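Local coordinates for protein mycosin-1 (Mycobacterium smegmatis, PDB 4KB5) that acts as a membrane-anchored subtilisin-like serine protease that cleaves EspB and may regulate both ESX-1 secretion and virulence, at residues 31-36 against 296-301; 58-63 against 123-128; 282-287 against 307-312; 323-328 against 365-370. One frame throughout, in Å; residues are numbered along the deposited sequence.

How the contacts relate
The four contacts form two pairs, each with centres about 12 Å apart. Contacts 1 and 3 meet near the catalytic cleft, where Asn297 O and Leu308 N lie 3.1 Å apart, probably in a hydrogen bond; contact 3 runs into the helix carrying Ser312. Contacts 2 and 4 touch at the far end of that helix, where Ala59 CB reaches Leu324 O at 3.4 Å. Chemistry follows position. In the partly buried loops of contacts 1, 2 and 3, backbone N-H groups are matched by carbonyl or amide oxygens, and contact 2 adds a hydroxyl-carboxylate bond. Contact 4, a buried helix-helix contact, relies on aliphatic side chains with one bond from an exposed arginine.

Contact 1: 31-36 against 296-301; sequences TPTVMP and VNATPG
A classic beta bulge joins the N-terminal extension of mycosin-1 to its catalytic domain: Asn297 and Ala298 both face Thr33, in a single antiparallel bridge. Its straight bond runs from Thr33 N to Ala298 O at 2.8 Å. In return Thr33 O receives two weak bonds, from Asn297 N at 3.3 Å and from Ala298 N at 3.2 Å. The Asn297 side chain prolongs the pairing. With CG held between its own backbone N and carbonyl carbon (chi1 58°), OD1 takes the N-H of Met35 at 2.9 Å, while ND2 bonds Ser38 OG. Apolar groups fill in around this polar line. Pro32 lays CB against Val296 CG2 at 3.6 Å, and Ala298 CB sits between Thr33 CG2 and the sulfur of Met35, each 3.8 Å away. The bend of the Met35 chain at chi2 (-67°) brings SD beside the methyl. Because most of these bonds use backbone atoms, the attachment depends chiefly on chain course; Asn297 is the side chain that extends it beyond the bulge. This agrees with an extension that wraps closely around the catalytic domain and may steady the cleft region.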
loop_
_atom_site.group_PDB
_atom_site.type_symbol
_atom_site.label_atom_id
_atom_site.label_comp_id
_atom_site.label_asym_id
_atom_site.label_seq_id
_atom_site.Cartn_x
_atom_site.Cartn_y
_atom_site.Cartn_z
ATOM N N THR A 31 -11.481 5.448 16.850
ATOM C CA THR A 31 -11.832 6.711 16.192
ATOM C C THR A 31 -10.583 7.585 16.099
ATOM O O THR A 31 -9.837 7.676 17.070
ATOM C CB THR A 31 -12.918 7.475 16.996
ATOM O OG1 THR A 31 -14.071 6.643 17.157
ATOM C CG2 THR A 31 -13.332 8.772 16.298
ATOM N N PRO A 32 -10.344 8.225 14.934
ATOM C CA PRO A 32 -9.191 9.133 14.839
ATOM C C PRO A 32 -9.400 10.374 15.704
ATOM O O PRO A 32 -10.533 10.699 16.070
ATOM C CB PRO A 32 -9.176 9.532 13.362
ATOM C CG PRO A 32 -10.568 9.301 12.888
ATOM C CD PRO A 32 -11.030 8.086 13.639
ATOM N N THR A 33 -8.309 11.052 16.024
ATOM C CA THR A 33 -8.365 12.233 16.877
ATOM C C THR A 33 -7.429 13.326 16.339
ATOM O O THR A 33 -6.998 13.262 15.179
ATOM C CB THR A 33 -8.110 11.862 18.370
ATOM O OG1 THR A 33 -8.232 13.030 19.187
ATOM C CG2 THR A 33 -6.735 11.245 18.587
ATOM N N VAL A 34 -7.144 14.344 17.153
ATOM C CA VAL A 34 -6.231 15.414 16.743
ATOM C C VAL A 34 -5.116 15.594 17.762
ATOM O O VAL A 34 -5.298 15.280 18.938
ATOM C CB VAL A 34 -6.966 16.756 16.491
ATOM C CG1 VAL A 34 -8.085 16.587 15.461
ATOM C CG2 VAL A 34 -7.515 17.336 17.787
ATOM N N MET A 35 -3.956 16.070 17.311
ATOM C CA MET A 35 -2.864 16.444 18.224
ATOM C C MET A 35 -3.140 17.821 18.841
ATOM O O MET A 35 -3.716 18.699 18.186
ATOM C CB MET A 35 -1.494 16.461 17.518
ATOM C CG MET A 35 -1.023 15.121 16.947
ATOM S SD MET A 35 -0.639 13.845 18.158
ATOM C CE MET A 35 0.765 14.565 19.011
ATOM N N PRO A 36 -2.715 18.021 20.095
ATOM C CA PRO A 36 -2.885 19.327 20.748
ATOM C C PRO A 36 -2.352 20.493 19.907
ATOM O O PRO A 36 -1.291 20.379 19.297
ATOM C CB PRO A 36 -2.071 19.175 22.032
ATOM C CG PRO A 36 -2.164 17.714 22.342
ATOM C CD PRO A 36 -2.120 17.022 21.007
ATOM N N VAL A 296 -7.922 15.224 10.631
ATOM C CA VAL A 296 -7.440 14.531 11.822
ATOM C C VAL A 296 -6.012 14.046 11.591
ATOM O O VAL A 296 -5.683 13.556 10.511
ATOM C CB VAL A 296 -8.334 13.330 12.179
ATOM C CG1 VAL A 296 -9.787 13.765 12.297
ATOM C CG2 VAL A 296 -8.183 12.229 11.140
ATOM N N ASN A 297 -5.162 14.186 12.605
ATOM C CA ASN A 297 -3.756 13.813 12.479
ATOM C C ASN A 297 -3.230 12.873 13.553
ATOM O O ASN A 297 -2.020 12.739 13.740
ATOM C CB ASN A 297 -2.885 15.063 12.330
ATOM C CG ASN A 297 -3.037 16.022 13.494
ATOM O OD1 ASN A 297 -3.765 15.748 14.448
ATOM N ND2 ASN A 297 -2.350 17.155 13.422
ATOM N N ALA A 298 -4.147 12.220 14.254
ATOM C CA ALA A 298 -3.781 11.318 15.339
ATOM C C ALA A 298 -4.778 10.186 15.516
ATOM O O ALA A 298 -5.893 10.226 14.993
ATOM C CB ALA A 298 -3.620 12.091 16.650
ATOM N N THR A 299 -4.355 9.157 16.234
ATOM C CA THR A 299 -5.281 8.165 16.762
ATOM C C THR A 299 -4.997 8.085 18.272
ATOM O O THR A 299 -3.905 8.479 18.709
ATOM C CB THR A 299 -5.092 6.774 16.120
ATOM O OG1 THR A 299 -3.753 6.327 16.356
ATOM C CG2 THR A 299 -5.374 6.811 14.607
ATOM N N PRO A 300 -5.976 7.608 19.073
ATOM C CA PRO A 300 -5.770 7.513 20.524
ATOM C C PRO A 300 -4.682 6.511 20.895
ATOM O O PRO A 300 -4.530 5.490 20.234
ATOM C CB PRO A 300 -7.127 7.021 21.044
ATOM C CG PRO A 300 -8.105 7.355 19.967
ATOM C CD PRO A 300 -7.334 7.179 18.695
ATOM N N GLY A 301 -3.931 6.821 21.945
ATOM C CA GLY A 301 -2.915 5.915 22.478
ATOM C C GLY A 301 -2.931 5.940 23.993
ATOM O O GLY A 301 -3.592 6.791 24.595
#

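Contact 2: 58-63 against 123-128; sequences FATGAG and APDVRL
Thr60 and Asp125 bury the most surface here, followed by Gly61, and together they show how a short loop can seat itself on a turn. The hydroxyl of Thr60 donates to Asp125 OD2 at 2.5 Å, a short bond that uses the anti lone pair, away from the other carboxylate oxygen. Thr60 holds OG1 between its backbone N and carbonyl carbon (chi1 53°), which directs the hydroxyl at the acid. A second bond runs the other way, from Asp125 N to Thr60 O at 3.1 Å. Backbone and side chain of the same two residues are therefore joined twice, which holds the carboxylate by OD2. Gly61 passes close over the turn, its O 3.4 Å from Val126 CG1 and its CA 4.2 Å from Ala123 CB, leaving little room for a side chain. Beside it Ala62 CB rests 4.0 Å from Asp125 CB. One water closes the far end, accepting from Gly63 N and donating to Asp125 O. The partner is a type I beta turn, Ala123 to Val126, closed by Val126 N to Ala123 O. It leads into strand 127-132, just as the loop leads into strand 65-70, neighbouring parallel strands of the central subtilisin-like sheet.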
loop_
_atom_site.group_PDB
_atom_site.type_symbol
_atom_site.label_atom_id
_atom_site.label_comp_id
_atom_site.label_asym_id
_atom_site.label_seq_id
_atom_site.Cartn_x
_atom_site.Cartn_y
_atom_site.Cartn_z
ATOM N N PHE A 58 -1.742 19.674 -13.483
ATOM C CA PHE A 58 -1.586 18.746 -14.601
ATOM C C PHE A 58 -2.582 17.582 -14.607
ATOM O O PHE A 58 -2.867 17.026 -15.666
ATOM C CB PHE A 58 -0.152 18.226 -14.646
ATOM C CG PHE A 58 0.871 19.323 -14.742
ATOM C CD1 PHE A 58 1.042 20.029 -15.934
ATOM C CD2 PHE A 58 1.633 19.675 -13.636
ATOM C CE1 PHE A 58 1.970 21.057 -16.020
ATOM C CE2 PHE A 58 2.562 20.703 -13.714
ATOM C CZ PHE A 58 2.731 21.394 -14.909
ATOM N N ALA A 59 -3.094 17.216 -13.432
ATOM C CA ALA A 59 -4.059 16.111 -13.285
ATOM C C ALA A 59 -4.724 16.147 -11.914
ATOM O O ALA A 59 -4.133 16.644 -10.957
ATOM C CB ALA A 59 -3.364 14.769 -13.492
ATOM N N THR A 60 -5.941 15.603 -11.826
ATOM C CA THR A 60 -6.652 15.450 -10.548
ATOM C C THR A 60 -7.111 14.001 -10.286
ATOM O O THR A 60 -7.688 13.711 -9.238
ATOM C CB THR A 60 -7.919 16.332 -10.484
ATOM O OG1 THR A 60 -8.734 16.065 -11.630
ATOM C CG2 THR A 60 -7.585 17.813 -10.420
ATOM N N GLY A 61 -6.869 13.105 -11.243
ATOM C CA GLY A 61 -7.352 11.726 -11.148
ATOM C C GLY A 61 -8.770 11.527 -11.677
ATOM O O GLY A 61 -9.362 10.465 -11.480
ATOM N N ALA A 62 -9.312 12.540 -12.355
ATOM C CA ALA A 62 -10.633 12.448 -12.972
ATOM C C ALA A 62 -10.669 11.263 -13.917
ATOM O O ALA A 62 -9.751 11.081 -14.727
ATOM C CB ALA A 62 -10.968 13.730 -13.726
ATOM N N GLY A 63 -11.719 10.452 -13.797
ATOM C CA GLY A 63 -11.905 9.281 -14.656
ATOM C C GLY A 63 -11.193 8.024 -14.179
ATOM O O GLY A 63 -11.259 6.991 -14.836
ATOM N N ALA A 123 -5.156 13.057 -5.369
ATOM C CA ALA A 123 -5.999 12.982 -6.558
ATOM C C ALA A 123 -7.481 13.104 -6.175
ATOM O O ALA A 123 -8.198 12.093 -6.119
ATOM C CB ALA A 123 -5.727 11.685 -7.313
ATOM N N PRO A 124 -7.947 14.354 -5.926
ATOM C CA PRO A 124 -9.278 14.617 -5.359
ATOM C C PRO A 124 -10.462 14.343 -6.272
ATOM O O PRO A 124 -11.587 14.470 -5.817
ATOM C CB PRO A 124 -9.228 16.119 -5.002
ATOM C CG PRO A 124 -8.197 16.692 -5.920
ATOM C CD PRO A 124 -7.168 15.601 -6.100
ATOM N N ASP A 125 -10.226 13.999 -7.536
ATOM C CA ASP A 125 -11.315 13.631 -8.442
ATOM C C ASP A 125 -11.491 12.113 -8.686
ATOM O O ASP A 125 -12.363 11.721 -9.464
ATOM C CB ASP A 125 -11.174 14.337 -9.796
ATOM C CG ASP A 125 -11.526 15.822 -9.742
ATOM O OD1 ASP A 125 -12.414 16.228 -8.963
ATOM O OD2 ASP A 125 -10.914 16.589 -10.514
ATOM N N VAL A 126 -10.684 11.264 -8.048
ATOM C CA VAL A 126 -10.789 9.811 -8.292
ATOM C C VAL A 126 -12.088 9.215 -7.729
ATOM O O VAL A 126 -12.652 9.750 -6.782
ATOM C CB VAL A 126 -9.613 8.979 -7.714
ATOM C CG1 VAL A 126 -8.306 9.279 -8.439
ATOM C CG2 VAL A 126 -9.468 9.159 -6.199
ATOM N N ARG A 127 -12.537 8.106 -8.317
ATOM C CA ARG A 127 -13.536 7.249 -7.677
ATOM C C ARG A 127 -12.790 6.317 -6.721
ATOM O O ARG A 127 -11.776 5.731 -7.095
ATOM C CB ARG A 127 -14.310 6.454 -8.725
ATOM C CG ARG A 127 -15.428 5.586 -8.171
ATOM C CD ARG A 127 -16.201 4.920 -9.304
ATOM N NE ARG A 127 -17.537 4.494 -8.887
ATOM C CZ ARG A 127 -18.609 4.465 -9.683
ATOM N NH1 ARG A 127 -18.518 4.839 -10.956
ATOM N NH2 ARG A 127 -19.784 4.068 -9.203
ATOM N N LEU A 128 -13.261 6.229 -5.478
ATOM C CA LEU A 128 -12.652 5.359 -4.473
ATOM C C LEU A 128 -13.526 4.125 -4.213
ATOM O O LEU A 128 -14.746 4.250 -4.033
ATOM C CB LEU A 128 -12.417 6.124 -3.161
ATOM C CG LEU A 128 -11.433 7.298 -3.169
ATOM C CD1 LEU A 128 -11.708 8.275 -2.029
ATOM C CD2 LEU A 128 -9.988 6.801 -3.132
HETATM O O HOH W 1 -13.279 9.906 -11.359
#

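Contact 3: 282-287 against 307-312; sequences PGENLT and PLNGTS
Asn309 lays its amide oxygen against the backbone of Glu284 and Asn285, with OD1 3.1 Å from Glu284 CA. The same oxygen accepts the N-H of Asn285 at 2.7 Å, the donor lying nearly along the C=O axis (178°). A chi1 of -66° turns CG of Asn309 away from its own carbonyl carbon, which brings OD1 to Asn285 N. Two backbone bonds flank this one. Leu286 N gives a straight bond to Leu308 O at 3.1 Å, and Gly310 N donates to Gly283 O at 2.8 Å. That second oxygen also receives a CA-H...O contact from Asn309 CA. A water continues the row of bonds past Leu286, donating to Leu286 O at 2.7 Å and accepting from Leu308 N.

Side chains add modest contacts. Asn285 and Pro307 run alongside each other, pointing the same way, and the amide OD1 of Asn285 touches Pro307 CB at 3.4 Å. Leu308 covers Leu286 O with CB and CD1. The carboxylate of Glu284 is turned 70° from the Asn309 amide and finds its bond at Ser268 OG instead.

Gly310 is the N-cap of helix 311-328, whose second residue, Ser312, is assigned to the charge relay system with Asp70 and His101. The loop after strand 279-282, at the edge of the parallel sheet, thus borders the chain entering the serine helix. Trp45 of helix 45-49 donates to Glu284 O, and Leu308 leans on Thr299 of strand 295-299.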
loop_
_atom_site.group_PDB
_atom_site.type_symbol
_atom_site.label_atom_id
_atom_site.label_comp_id
_atom_site.label_asym_id
_atom_site.label_seq_id
_atom_site.Cartn_x
_atom_site.Cartn_y
_atom_site.Cartn_z
ATOM N N PRO A 282 6.215 10.361 2.083
ATOM C CA PRO A 282 5.967 10.799 3.454
ATOM C C PRO A 282 5.123 9.777 4.207
ATOM O O PRO A 282 4.126 9.283 3.671
ATOM C CB PRO A 282 5.163 12.082 3.256
ATOM C CG PRO A 282 5.699 12.652 1.996
ATOM C CD PRO A 282 6.039 11.461 1.119
ATOM N N GLY A 283 5.533 9.464 5.429
ATOM C CA GLY A 283 4.860 8.467 6.234
ATOM C C GLY A 283 4.900 8.787 7.717
ATOM O O GLY A 283 4.602 7.923 8.551
ATOM N N GLU A 284 5.238 10.036 8.046
ATOM C CA GLU A 284 5.335 10.465 9.459
ATOM C C GLU A 284 4.565 11.745 9.738
ATOM O O GLU A 284 4.524 12.641 8.891
ATOM C CB GLU A 284 6.789 10.686 9.869
ATOM C CG GLU A 284 7.607 9.415 10.013
ATOM C CD GLU A 284 9.022 9.692 10.491
ATOM O OE1 GLU A 284 9.218 10.687 11.230
ATOM O OE2 GLU A 284 9.943 8.925 10.121
ATOM N N ASN A 285 3.951 11.825 10.924
ATOM C CA ASN A 285 3.246 13.049 11.363
ATOM C C ASN A 285 2.320 13.586 10.287
ATOM O O ASN A 285 2.336 14.785 9.983
ATOM C CB ASN A 285 4.261 14.141 11.736
ATOM C CG ASN A 285 5.215 13.700 12.822
ATOM O OD1 ASN A 285 4.791 13.239 13.879
ATOM N ND2 ASN A 285 6.509 13.833 12.566
ATOM N N LEU A 286 1.523 12.706 9.692
ATOM C CA LEU A 286 0.676 13.115 8.571
ATOM C C LEU A 286 -0.634 13.708 9.038
ATOM O O LEU A 286 -1.033 13.532 10.189
ATOM C CB LEU A 286 0.392 11.928 7.640
ATOM C CG LEU A 286 1.631 11.186 7.127
ATOM C CD1 LEU A 286 1.170 9.990 6.314
ATOM C CD2 LEU A 286 2.500 12.123 6.305
ATOM N N THR A 287 -1.286 14.410 8.116
ATOM C CA THR A 287 -2.662 14.845 8.280
ATOM C C THR A 287 -3.534 14.090 7.284
ATOM O O THR A 287 -3.156 13.918 6.122
ATOM C CB THR A 287 -2.792 16.360 8.034
ATOM O OG1 THR A 287 -1.950 17.044 8.963
ATOM C CG2 THR A 287 -4.246 16.853 8.230
ATOM N N PRO A 307 0.665 10.463 16.592
ATOM C CA PRO A 307 0.639 10.986 15.220
ATOM C C PRO A 307 0.361 9.898 14.176
ATOM O O PRO A 307 0.646 8.728 14.416
ATOM C CB PRO A 307 2.057 11.553 15.027
ATOM C CG PRO A 307 2.571 11.795 16.405
ATOM C CD PRO A 307 1.961 10.724 17.255
ATOM N N LEU A 308 -0.209 10.282 13.038
ATOM C CA LEU A 308 -0.452 9.327 11.953
ATOM C C LEU A 308 0.881 8.968 11.289
ATOM O O LEU A 308 1.494 9.806 10.639
ATOM C CB LEU A 308 -1.433 9.896 10.926
ATOM C CG LEU A 308 -2.836 10.304 11.400
ATOM C CD1 LEU A 308 -3.675 10.743 10.209
ATOM C CD2 LEU A 308 -3.536 9.186 12.164
ATOM N N ASN A 309 1.338 7.736 11.509
ATOM C CA ASN A 309 2.582 7.237 10.910
ATOM C C ASN A 309 2.327 5.915 10.198
ATOM O O ASN A 309 1.472 5.144 10.628
ATOM C CB ASN A 309 3.653 7.001 11.983
ATOM C CG ASN A 309 4.120 8.283 12.660
ATOM O OD1 ASN A 309 4.081 9.374 12.088
ATOM N ND2 ASN A 309 4.583 8.150 13.899
ATOM N N GLY A 310 3.063 5.642 9.121
ATOM C CA GLY A 310 3.095 4.282 8.578
ATOM C C GLY A 310 3.257 4.161 7.076
ATOM O O GLY A 310 2.903 5.076 6.331
ATOM N N THR A 311 3.772 3.004 6.647
ATOM C CA THR A 311 3.998 2.691 5.225
ATOM C C THR A 311 2.749 2.585 4.357
ATOM O O THR A 311 2.817 2.847 3.151
ATOM C CB THR A 311 4.893 1.439 5.043
ATOM O OG1 THR A 311 4.321 0.315 5.733
ATOM C CG2 THR A 311 6.298 1.717 5.586
ATOM N N SER A 312 1.607 2.214 4.953
ATOM C CA SER A 312 0.316 2.239 4.246
ATOM C C SER A 312 -0.021 3.629 3.737
ATOM O O SER A 312 -0.586 3.790 2.646
ATOM C CB SER A 312 -0.836 1.800 5.172
ATOM O OG SER A 312 -0.639 0.491 5.661
HETATM O O HOH W 2 0.107 13.189 12.606
#

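Contact 4: 323-328 against 365-370; sequences ALVKQR and AALTWE
Two helices of the subtilisin-like domain pack here through a leucine: Leu367, on helix 363-368, enters the surface formed by Leu324, Val325 and Arg328 near the C-terminal end of helix 311-328, the helix whose second residue, Ser312, is assigned to the charge relay system.

The apolar contacts belong chiefly to the two methyls of Leu367. CD2 lies over the backbone of Leu324, 3.7 Å from its carbonyl carbon and 3.8 Å from its CB, while CD1 meets the CD1 methyl of Leu324 at 4.0 Å. Val325 approaches from the next position, with CG2 4.2 Å from Leu367 CD2 and more loosely, at 4.4 Å, from Ala366 CB. Further along, Arg328 brings its own CB to 4.1 Å from the same CD2. One branch of a single leucine is thus shared by three residues of the facing helix. Beyond it, Val325 also packs on Ile337 and Arg340 of helix 334-343, which makes this part of a three-helix cluster.

The polar contact is carried by the arginine. Its chain starts with CG opposite the backbone N (chi1 -171°) and bends at chi2, carrying the guanidinium toward the Leu367 carbonyl. NH1 makes a weak bond to Phe58 O, in the loop that contributes to contact 2, so this one side chain links that loop to both helices. On the Leu367 side, the carbonyl oxygen lies at the guanidinium edge, 18° out of its plane, and accepts from Arg328 NE at 3.0 Å in a bond bent to 139°.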
loop_
_atom_site.group_PDB
_atom_site.type_symbol
_atom_site.label_atom_id
_atom_site.label_comp_id
_atom_site.label_asym_id
_atom_site.label_seq_id
_atom_site.Cartn_x
_atom_site.Cartn_y
_atom_site.Cartn_z
ATOM N N ALA A 323 -2.688 7.484 -9.983
ATOM C CA ALA A 323 -3.956 7.964 -10.543
ATOM C C ALA A 323 -3.792 9.260 -11.342
ATOM O O ALA A 323 -4.356 9.407 -12.431
ATOM C CB ALA A 323 -4.991 8.133 -9.437
ATOM N N LEU A 324 -3.019 10.202 -10.810
ATOM C CA LEU A 324 -2.659 11.403 -11.584
ATOM C C LEU A 324 -2.006 11.025 -12.917
ATOM O O LEU A 324 -2.405 11.515 -13.980
ATOM C CB LEU A 324 -1.717 12.310 -10.777
ATOM C CG LEU A 324 -2.272 12.847 -9.449
ATOM C CD1 LEU A 324 -1.335 13.878 -8.842
ATOM C CD2 LEU A 324 -3.650 13.455 -9.652
ATOM N N VAL A 325 -1.012 10.139 -12.849
ATOM C CA VAL A 325 -0.303 9.685 -14.051
ATOM C C VAL A 325 -1.274 9.006 -15.019
ATOM O O VAL A 325 -1.241 9.271 -16.223
ATOM C CB VAL A 325 0.875 8.747 -13.698
ATOM C CG1 VAL A 325 1.503 8.167 -14.960
ATOM C CG2 VAL A 325 1.910 9.493 -12.865
ATOM N N LYS A 326 -2.166 8.173 -14.483
ATOM C CA LYS A 326 -3.155 7.465 -15.305
ATOM C C LYS A 326 -4.087 8.426 -16.064
ATOM O O LYS A 326 -4.393 8.202 -17.231
ATOM C CB LYS A 326 -3.939 6.471 -14.441
ATOM C CG LYS A 326 -5.001 5.658 -15.163
ATOM C CD LYS A 326 -4.415 4.810 -16.281
ATOM C CE LYS A 326 -5.505 4.023 -16.977
ATOM N NZ LYS A 326 -4.982 3.312 -18.170
ATOM N N GLN A 327 -4.535 9.494 -15.408
ATOM C CA GLN A 327 -5.332 10.504 -16.103
ATOM C C GLN A 327 -4.511 11.237 -17.167
ATOM O O GLN A 327 -4.973 11.416 -18.293
ATOM C CB GLN A 327 -5.957 11.524 -15.138
ATOM C CG GLN A 327 -6.803 12.557 -15.883
ATOM C CD GLN A 327 -7.203 13.771 -15.058
ATOM O OE1 GLN A 327 -7.934 14.626 -15.545
ATOM N NE2 GLN A 327 -6.750 13.848 -13.826
ATOM N N ARG A 328 -3.308 11.669 -16.802
ATOM C CA ARG A 328 -2.492 12.453 -17.719
ATOM C C ARG A 328 -1.998 11.637 -18.917
ATOM O O ARG A 328 -2.035 12.128 -20.049
ATOM C CB ARG A 328 -1.326 13.121 -17.004
ATOM C CG ARG A 328 -0.595 14.124 -17.888
ATOM C CD ARG A 328 -0.107 15.309 -17.090
ATOM N NE ARG A 328 0.718 16.206 -17.893
ATOM C CZ ARG A 328 0.273 17.282 -18.536
ATOM N NH1 ARG A 328 -1.010 17.620 -18.499
ATOM N NH2 ARG A 328 1.121 18.020 -19.225
ATOM N N ALA A 365 7.515 16.034 -11.391
ATOM C CA ALA A 365 8.414 15.410 -12.370
ATOM C C ALA A 365 7.728 14.233 -13.061
ATOM O O ALA A 365 7.751 14.144 -14.298
ATOM C CB ALA A 365 9.707 14.972 -11.709
ATOM N N ALA A 366 7.091 13.357 -12.271
ATOM C CA ALA A 366 6.318 12.218 -12.838
ATOM C C ALA A 366 5.279 12.641 -13.869
ATOM O O ALA A 366 4.974 11.898 -14.806
ATOM C CB ALA A 366 5.662 11.390 -11.738
ATOM N N LEU A 367 4.735 13.838 -13.699
ATOM C CA LEU A 367 3.658 14.289 -14.567
ATOM C C LEU A 367 4.128 15.094 -15.781
ATOM O O LEU A 367 3.346 15.333 -16.701
ATOM C CB LEU A 367 2.620 15.079 -13.751
ATOM C CG LEU A 367 1.763 14.249 -12.776
ATOM C CD1 LEU A 367 1.133 15.124 -11.694
ATOM C CD2 LEU A 367 0.695 13.448 -13.504
ATOM N N THR A 368 5.396 15.501 -15.791
ATOM C CA THR A 368 5.897 16.437 -16.819
ATOM C C THR A 368 7.127 15.960 -17.612
ATOM O O THR A 368 7.258 16.317 -18.773
ATOM C CB THR A 368 6.207 17.843 -16.232
ATOM O OG1 THR A 368 7.146 17.714 -15.161
ATOM C CG2 THR A 368 4.958 18.518 -15.703
ATOM N N TRP A 369 8.022 15.177 -17.006
ATOM C CA TRP A 369 9.243 14.727 -17.713
ATOM C C TRP A 369 8.924 13.894 -18.921
ATOM O O TRP A 369 7.954 13.110 -18.922
ATOM C CB TRP A 369 10.179 13.927 -16.811
ATOM C CG TRP A 369 10.977 14.724 -15.800
ATOM C CD1 TRP A 369 10.697 15.991 -15.296
ATOM C CD2 TRP A 369 12.200 14.298 -15.091
ATOM N NE1 TRP A 369 11.641 16.375 -14.382
ATOM C CE2 TRP A 369 12.566 15.407 -14.206
ATOM C CE3 TRP A 369 13.006 13.160 -15.115
ATOM C CZ2 TRP A 369 13.689 15.359 -13.386
ATOM C CZ3 TRP A 369 14.137 13.123 -14.279
ATOM C CH2 TRP A 369 14.467 14.197 -13.437
ATOM N N GLU A 370 9.742 14.054 -19.961
ATOM C CA GLU A 370 9.654 13.209 -21.142
ATOM C C GLU A 370 10.741 12.151 -21.039
ATOM O O GLU A 370 11.940 12.466 -20.971
ATOM C CB GLU A 370 9.806 14.032 -22.418
ATOM C CG GLU A 370 8.986 13.516 -23.590
ATOM C CD GLU A 370 9.571 13.909 -24.933
ATOM O OE1 GLU A 370 9.493 13.091 -25.869
ATOM O OE2 GLU A 370 10.117 15.025 -25.056
#